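Local coordinates for protein ornithine carbamoyltransferase, anabolic (Campylobacter jejuni subsp. jejuni, PDB 3TPF) that catalyses the reversible transfer of the carbamoyl group from carbamoyl phosphate to L-ornithine, giving L-citrulline and phosphate in the first step from ornithine to arginine, at residues B[216-221]-B[250-255]; B[55-60]-B[295-300]; B[166-171]-B[188-193]. All blocks are in the same frame, centred on the assembly; numbering follows the deposited sequence.

Interaction 1: residues B[216-221]-B[250-255]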
# COMPACT_ATOMS: atom_id res chain seq x y z
N ASP B 216 -3.44 33.40 23.64
CA ASP B 216 -2.59 33.55 22.42
C ASP B 216 -2.73 32.45 21.40
O ASP B 216 -2.16 32.50 20.35
CB ASP B 216 -1.12 33.54 22.76
CG ASP B 216 -0.75 34.58 23.75
OD1 ASP B 216 -1.26 35.72 23.67
OD2 ASP B 216 0.10 34.26 24.59
N VAL B 217 -3.45 31.41 21.77
CA VAL B 217 -3.58 30.22 20.95
C VAL B 217 -5.03 29.73 21.05
O VAL B 217 -5.51 29.45 22.15
CB VAL B 217 -2.57 29.10 21.38
CG1 VAL B 217 -2.60 27.93 20.42
CG2 VAL B 217 -1.15 29.65 21.44
N VAL B 218 -5.72 29.71 19.90
CA VAL B 218 -7.09 29.22 19.84
C VAL B 218 -7.14 27.96 19.04
O VAL B 218 -6.63 27.88 17.93
CB VAL B 218 -8.07 30.22 19.20
CG1 VAL B 218 -9.49 29.65 19.15
CG2 VAL B 218 -8.06 31.57 19.89
N ILE B 219 -7.70 26.94 19.66
CA ILE B 219 -7.72 25.62 19.03
C ILE B 219 -9.12 25.16 18.88
O ILE B 219 -9.90 25.21 19.83
CB ILE B 219 -7.02 24.59 19.91
CG1 ILE B 219 -5.56 25.06 20.20
CG2 ILE B 219 -7.16 23.22 19.27
CD1 ILE B 219 -4.73 24.04 20.93
N THR B 220 -9.45 24.68 17.69
CA THR B 220 -10.77 24.15 17.49
C THR B 220 -10.70 22.91 16.68
O THR B 220 -9.65 22.53 16.18
CB THR B 220 -11.69 25.17 16.83
OG1 THR B 220 -13.04 24.75 16.98
CG2 THR B 220 -11.37 25.32 15.41
N ASP B 221 -11.83 22.25 16.57
CA ASP B 221 -11.91 20.96 15.86
C ASP B 221 -13.32 20.68 15.40
O ASP B 221 -14.30 21.29 15.88
CB ASP B 221 -11.45 19.84 16.80
CG ASP B 221 -11.20 18.50 16.07
OD1 ASP B 221 -11.13 18.44 14.81
OD2 ASP B 221 -11.05 17.49 16.80
N SER B 250 -11.17 38.17 17.56
CA SER B 250 -11.04 39.56 18.09
C SER B 250 -10.93 39.58 19.60
O SER B 250 -10.26 40.45 20.17
CB SER B 250 -12.25 40.44 17.72
N VAL B 251 -11.60 38.64 20.25
CA VAL B 251 -11.69 38.57 21.73
C VAL B 251 -10.37 38.09 22.33
O VAL B 251 -10.01 38.40 23.47
CB VAL B 251 -12.83 37.64 22.17
CG1 VAL B 251 -12.95 37.58 23.67
CG2 VAL B 251 -14.13 38.10 21.52
N ALA B 252 -9.68 37.29 21.55
CA ALA B 252 -8.40 36.79 21.96
C ALA B 252 -7.39 37.88 21.76
O ALA B 252 -7.67 38.91 21.15
CB ALA B 252 -8.01 35.59 21.16
N ASN B 253 -6.21 37.62 22.27
CA ASN B 253 -5.14 38.56 22.18
C ASN B 253 -4.74 38.85 20.75
O ASN B 253 -5.07 38.13 19.82
CB ASN B 253 -3.90 38.10 22.93
CG ASN B 253 -4.12 37.98 24.37
OD1 ASN B 253 -5.05 38.56 24.97
ND2 ASN B 253 -3.23 37.25 24.96
N LYS B 254 -4.03 39.96 20.63
CA LYS B 254 -3.60 40.44 19.35
C LYS B 254 -2.66 39.38 18.82
O LYS B 254 -1.88 38.81 19.57
CB LYS B 254 -2.92 41.79 19.48
CG LYS B 254 -1.98 42.10 18.32
CD LYS B 254 -1.46 43.52 18.36
CE LYS B 254 -0.75 43.81 17.06
NZ LYS B 254 0.12 44.97 17.36
N ASP B 255 -2.75 39.13 17.52
CA ASP B 255 -1.85 38.21 16.81
C ASP B 255 -1.91 36.74 17.25
O ASP B 255 -1.01 35.92 16.91
CB ASP B 255 -0.41 38.72 16.89
CG ASP B 255 -0.21 39.99 16.10
OD1 ASP B 255 -0.70 40.06 14.94
OD2 ASP B 255 0.44 40.89 16.62
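One side-chain hydrogen bond, between N253 and D216, carries the polar half of this contact. The amide ND2 of N253 donates to the carboxylate OD1 of D216 at 2.8 Å, and the bond is nearly straight, with an N-H...O angle of 169°. The acceptor lies in the plane of the N253 amide, whereas the donor comes down on the carboxylate from above its plane, the two flat groups being turned 55° apart. Although the CB of D216 points away from the 250-255 segment, its CG is set beside the backbone N (chi1 -56°), which brings OD1 back toward the amide. N253 ND2 also bonds to D214 OD1, so two nearby aspartates share this donor nitrogen.

D216 lies at the start of the segment that carries strand 217-220, which runs between strands 148-152 and 257-260 in the parallel sheet of the Rossmann-like ornithine-binding domain; 250-255 leads from helix 246-251 towards strand 257-260.

The apolar half is a single methyl contact, V218 CG2 to A252 CB at 4.2 Å. Both CB atoms face across the interface, and L212 of helix 208-212 and I244 also pack against V218.

Interaction 2: residues B[55-60]-B[295-300]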
# COMPACT_ATOMS: atom_id res chain seq x y z
N GLU B 55 4.68 7.54 7.62
CA GLU B 55 5.40 6.90 6.59
C GLU B 55 6.70 7.70 6.31
O GLU B 55 7.78 7.14 6.14
CB GLU B 55 4.56 6.71 5.36
CG GLU B 55 5.27 5.84 4.33
CD GLU B 55 4.37 5.17 3.28
OE1 GLU B 55 3.07 5.14 3.52
OE2 GLU B 55 5.00 4.64 2.26
N LEU B 56 6.54 9.00 6.20
CA LEU B 56 7.66 9.82 5.90
C LEU B 56 8.57 9.93 7.11
O LEU B 56 9.81 10.04 6.98
CB LEU B 56 7.24 11.19 5.42
CG LEU B 56 6.64 11.37 4.03
CD1 LEU B 56 6.33 12.87 3.99
CD2 LEU B 56 7.50 11.12 2.81
N ALA B 57 7.98 9.87 8.31
CA ALA B 57 8.83 9.99 9.49
C ALA B 57 9.87 8.85 9.47
O ALA B 57 11.10 9.09 9.42
CB ALA B 57 8.01 9.97 10.75
N ILE B 58 9.37 7.61 9.44
CA ILE B 58 10.31 6.50 9.48
C ILE B 58 11.22 6.48 8.23
O ILE B 58 12.41 6.13 8.34
CB ILE B 58 9.64 5.18 9.54
CG1 ILE B 58 10.61 4.05 9.88
CG2 ILE B 58 8.90 5.00 8.18
CD1 ILE B 58 10.88 3.98 11.33
N THR B 59 10.66 6.86 7.07
CA THR B 59 11.39 6.75 5.83
C THR B 59 12.61 7.65 5.89
O THR B 59 13.71 7.22 5.68
CB THR B 59 10.54 7.08 4.64
OG1 THR B 59 9.59 6.04 4.49
CG2 THR B 59 11.32 7.06 3.37
N GLU B 60 12.38 8.90 6.25
CA GLU B 60 13.40 9.90 6.32
C GLU B 60 14.41 9.58 7.37
O GLU B 60 15.57 9.99 7.30
CB GLU B 60 12.79 11.25 6.64
CG GLU B 60 11.99 11.84 5.51
CD GLU B 60 11.47 13.25 5.80
OE1 GLU B 60 11.95 13.86 6.82
OE2 GLU B 60 10.58 13.73 5.01
N ALA B 295 10.71 12.48 16.23
CA ALA B 295 11.28 12.55 17.60
C ALA B 295 10.77 11.35 18.39
O ALA B 295 11.51 10.66 19.12
CB ALA B 295 10.91 13.85 18.32
N LEU B 296 9.48 11.15 18.29
CA LEU B 296 8.81 10.14 19.09
C LEU B 296 9.39 8.77 18.80
O LEU B 296 9.70 8.01 19.68
CB LEU B 296 7.29 10.13 18.72
CG LEU B 296 6.36 9.23 19.43
CD1 LEU B 296 6.47 9.37 20.93
CD2 LEU B 296 4.97 9.65 18.99
N LEU B 297 9.48 8.46 17.53
CA LEU B 297 10.07 7.20 17.12
C LEU B 297 11.56 7.13 17.61
O LEU B 297 11.93 6.06 18.15
CB LEU B 297 10.07 7.03 15.63
CG LEU B 297 8.79 6.88 14.85
CD1 LEU B 297 9.24 6.94 13.35
CD2 LEU B 297 7.99 5.63 15.22
N CYS B 298 12.36 8.19 17.54
CA CYS B 298 13.72 8.02 18.09
C CYS B 298 13.66 7.71 19.57
O CYS B 298 14.52 6.99 20.14
CB CYS B 298 14.66 9.24 17.83
SG CYS B 298 14.84 9.60 16.04
N PHE B 299 12.70 8.34 20.20
CA PHE B 299 12.62 8.31 21.64
C PHE B 299 12.25 6.92 22.08
O PHE B 299 12.90 6.38 22.97
CB PHE B 299 11.60 9.28 22.10
CG PHE B 299 11.21 9.12 23.53
CD1 PHE B 299 11.97 9.66 24.54
CD2 PHE B 299 10.03 8.46 23.88
CE1 PHE B 299 11.61 9.51 25.89
CE2 PHE B 299 9.65 8.34 25.25
CZ PHE B 299 10.44 8.86 26.25
N LEU B 300 11.20 6.35 21.48
CA LEU B 300 10.77 4.99 21.79
C LEU B 300 11.87 3.96 21.43
O LEU B 300 11.94 2.89 22.04
CB LEU B 300 9.49 4.58 21.06
CG LEU B 300 8.19 5.30 21.41
CD1 LEU B 300 7.15 5.05 20.33
CD2 LEU B 300 7.67 5.09 22.82
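L297 meets A57 and I58 through one methyl group, CD1, and everything that passes between these two helical segments runs through that residue. The contact packs the C-terminal helix, whose sequence belongs to the ornithine-binding part of the chain, on a helix of the carbamoyl-phosphate domain. One turn before L297, V293 and K294 already lie against A57, K294 also forming a salt bridge with E60, while E55, L56 and T59 of helix 48-60 pack on L66 and K64 of a neighbouring subunit.

Within the 295-300 segment, L297 is the residue that turns its CB toward helix 48-60. Its CG stands beside the backbone N, opposite the carbonyl carbon (chi1 -66°), and the chain, extended at chi2, carries CD1 forward to the other helix. There CD1 lies 3.9 Å from I58 CD1 and 4.2 Å from A57 CB, and it also approaches the backbone N of I58 at 4.0 Å. The isoleucine answers with the tip of its longer branch: CG1 is anti to the backbone N (chi1 -168°), and the bend at chi2, 81°, directs CD1 to the leucine although the CB does not aim that way. The two side chains cross at about a right angle, and the contact is purely apolar and buried.

Further along, F299 rests on L19 of helix 13-28, as A295 does before it, and L300 joins L297 on I117. The later part of helix 279-302 thus packs against the carbamoyl-phosphate domain, among helices 48-60 and 13-28 and strand 116-118.

Interaction 3: residues B[166-171]-B[188-193]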
# COMPACT_ATOMS: atom_id res chain seq x y z
N ALA B 166 -1.95 20.18 28.77
CA ALA B 166 -1.96 21.48 29.46
C ALA B 166 -1.58 21.27 30.93
O ALA B 166 -0.74 21.95 31.52
CB ALA B 166 -3.34 22.07 29.33
N ALA B 167 -2.20 20.23 31.44
CA ALA B 167 -2.10 19.86 32.83
C ALA B 167 -0.67 19.48 33.19
O ALA B 167 -0.17 19.84 34.31
CB ALA B 167 -3.03 18.66 33.12
N ILE B 168 -0.03 18.76 32.28
CA ILE B 168 1.32 18.29 32.55
C ILE B 168 2.29 19.44 32.43
O ILE B 168 3.15 19.65 33.29
CB ILE B 168 1.76 17.14 31.64
CG1 ILE B 168 0.93 15.88 31.94
CG2 ILE B 168 3.22 16.82 31.89
CD1 ILE B 168 1.01 14.74 30.97
N LEU B 169 2.08 20.23 31.39
CA LEU B 169 3.08 21.22 31.00
C LEU B 169 3.06 22.46 31.85
O LEU B 169 4.06 23.18 31.93
CB LEU B 169 2.91 21.56 29.56
CG LEU B 169 3.45 20.55 28.51
CD1 LEU B 169 3.09 21.18 27.17
CD2 LEU B 169 4.95 20.29 28.53
N GLY B 170 1.92 22.71 32.48
CA GLY B 170 1.72 23.92 33.30
C GLY B 170 1.07 25.11 32.57
O GLY B 170 1.16 26.27 32.99
N PHE B 171 0.38 24.81 31.49
CA PHE B 171 -0.22 25.82 30.65
C PHE B 171 -1.46 26.36 31.30
O PHE B 171 -1.99 25.80 32.26
CB PHE B 171 -0.67 25.23 29.30
CG PHE B 171 0.44 25.03 28.30
CD1 PHE B 171 1.77 25.13 28.67
CD2 PHE B 171 0.12 24.71 26.99
CE1 PHE B 171 2.77 24.90 27.74
CE2 PHE B 171 1.12 24.53 26.06
CZ PHE B 171 2.44 24.63 26.44
N TRP B 188 -10.63 14.09 33.86
CA TRP B 188 -10.70 15.41 34.51
C TRP B 188 -9.98 15.37 35.85
O TRP B 188 -9.24 16.28 36.19
CB TRP B 188 -12.15 15.84 34.69
CG TRP B 188 -12.34 17.19 35.34
CD1 TRP B 188 -12.71 17.40 36.62
CD2 TRP B 188 -12.22 18.50 34.74
NE1 TRP B 188 -12.84 18.74 36.86
CE2 TRP B 188 -12.53 19.44 35.73
CE3 TRP B 188 -11.89 18.97 33.48
CZ2 TRP B 188 -12.50 20.81 35.52
CZ3 TRP B 188 -11.86 20.36 33.25
CH2 TRP B 188 -12.15 21.26 34.28
N GLU B 189 -10.18 14.29 36.56
CA GLU B 189 -9.50 14.10 37.81
C GLU B 189 -8.01 14.07 37.62
O GLU B 189 -7.28 14.65 38.39
CB GLU B 189 -9.96 12.85 38.57
CG GLU B 189 -10.06 13.16 40.04
CD GLU B 189 -10.90 14.43 40.34
OE1 GLU B 189 -10.36 15.44 40.87
OE2 GLU B 189 -12.11 14.43 40.04
N PHE B 190 -7.54 13.38 36.61
CA PHE B 190 -6.09 13.30 36.38
C PHE B 190 -5.54 14.70 36.20
O PHE B 190 -4.45 15.02 36.68
CB PHE B 190 -5.78 12.46 35.16
CG PHE B 190 -4.39 12.62 34.66
CD1 PHE B 190 -4.06 13.62 33.74
CD2 PHE B 190 -3.38 11.76 35.06
CE1 PHE B 190 -2.76 13.76 33.26
CE2 PHE B 190 -2.08 11.91 34.56
CZ PHE B 190 -1.78 12.91 33.68
N ALA B 191 -6.26 15.51 35.44
CA ALA B 191 -5.83 16.84 35.10
C ALA B 191 -5.80 17.72 36.35
O ALA B 191 -4.88 18.52 36.57
CB ALA B 191 -6.75 17.45 34.07
N MSE B 192 -6.80 17.57 37.19
CA MSE B 192 -6.84 18.35 38.43
C MSE B 192 -5.60 18.07 39.22
O MSE B 192 -4.89 18.99 39.63
CB MSE B 192 -8.08 18.07 39.23
CG MSE B 192 -9.36 18.67 38.65
SE MSE B 192 -9.16 20.50 37.90
CE MSE B 192 -10.43 21.54 39.02
N LYS B 193 -5.30 16.80 39.39
CA LYS B 193 -4.12 16.38 40.14
C LYS B 193 -2.81 16.90 39.53
O LYS B 193 -1.92 17.41 40.21
CB LYS B 193 -4.09 14.85 40.31
CG LYS B 193 -4.88 14.36 41.55
CD LYS B 193 -4.83 12.83 41.75
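A167 and A191 let two helices come close together, their CA atoms 5.3 Å apart. The methyl CB of A167 points at the partner helix and rests on its backbone, 3.9 Å from A191 CA, while A167 CB and A191 CB lie 4.0 Å apart. With no larger side chain between them, the backbone of A191 itself takes part in the packing.

Beside this close point, longer side chains bridge a wider gap. The CB of neither I168 nor F190 is aimed across the interface, yet both side chains end there. I168 is extended through chi2 (167°), which sends CD1 out to the phenylalanine. In F190 the CA-CB rotation (chi1 165°) turns CG away from the backbone N, and this brings the far end of the ring round to the isoleucine. CD1 of I168 then meets CZ of F190 at 4.3 Å, at the ring edge and near its plane, so neither face is used in this loose contact. R9 makes a cation-pi contact with the same ring, and I16 of helix 13-28 packs on I168.

I202 of strand 201-205 touches both alanines from the sheet side. Helices 157-169 and 185-198 flank strand 172-176 in sequence and pack side by side over the parallel sheet, the arrangement of consecutive beta-alpha-beta crossovers in the Rossmann-like ornithine-binding domain.

From the N terminus, helix 48-60 opens interaction 2, which closes only at 295-300, near the C-terminal end, and so encloses both other contacts. Within that loop, interaction 3 joins helices 157-169 and 185-198 over a short span through strand 172-176. It is complete before interaction 1 begins at 216-221, so these two follow in series and nothing crosses. Both belong to the ornithine-binding domain, on different parts of one parallel sheet, with nearest atoms about 7 Å apart. Interaction 2, its centre 31 Å from that of interaction 1, instead brings the chain back to the carbamoyl-phosphate domain, tying the C-terminal helix to the N-terminal domain.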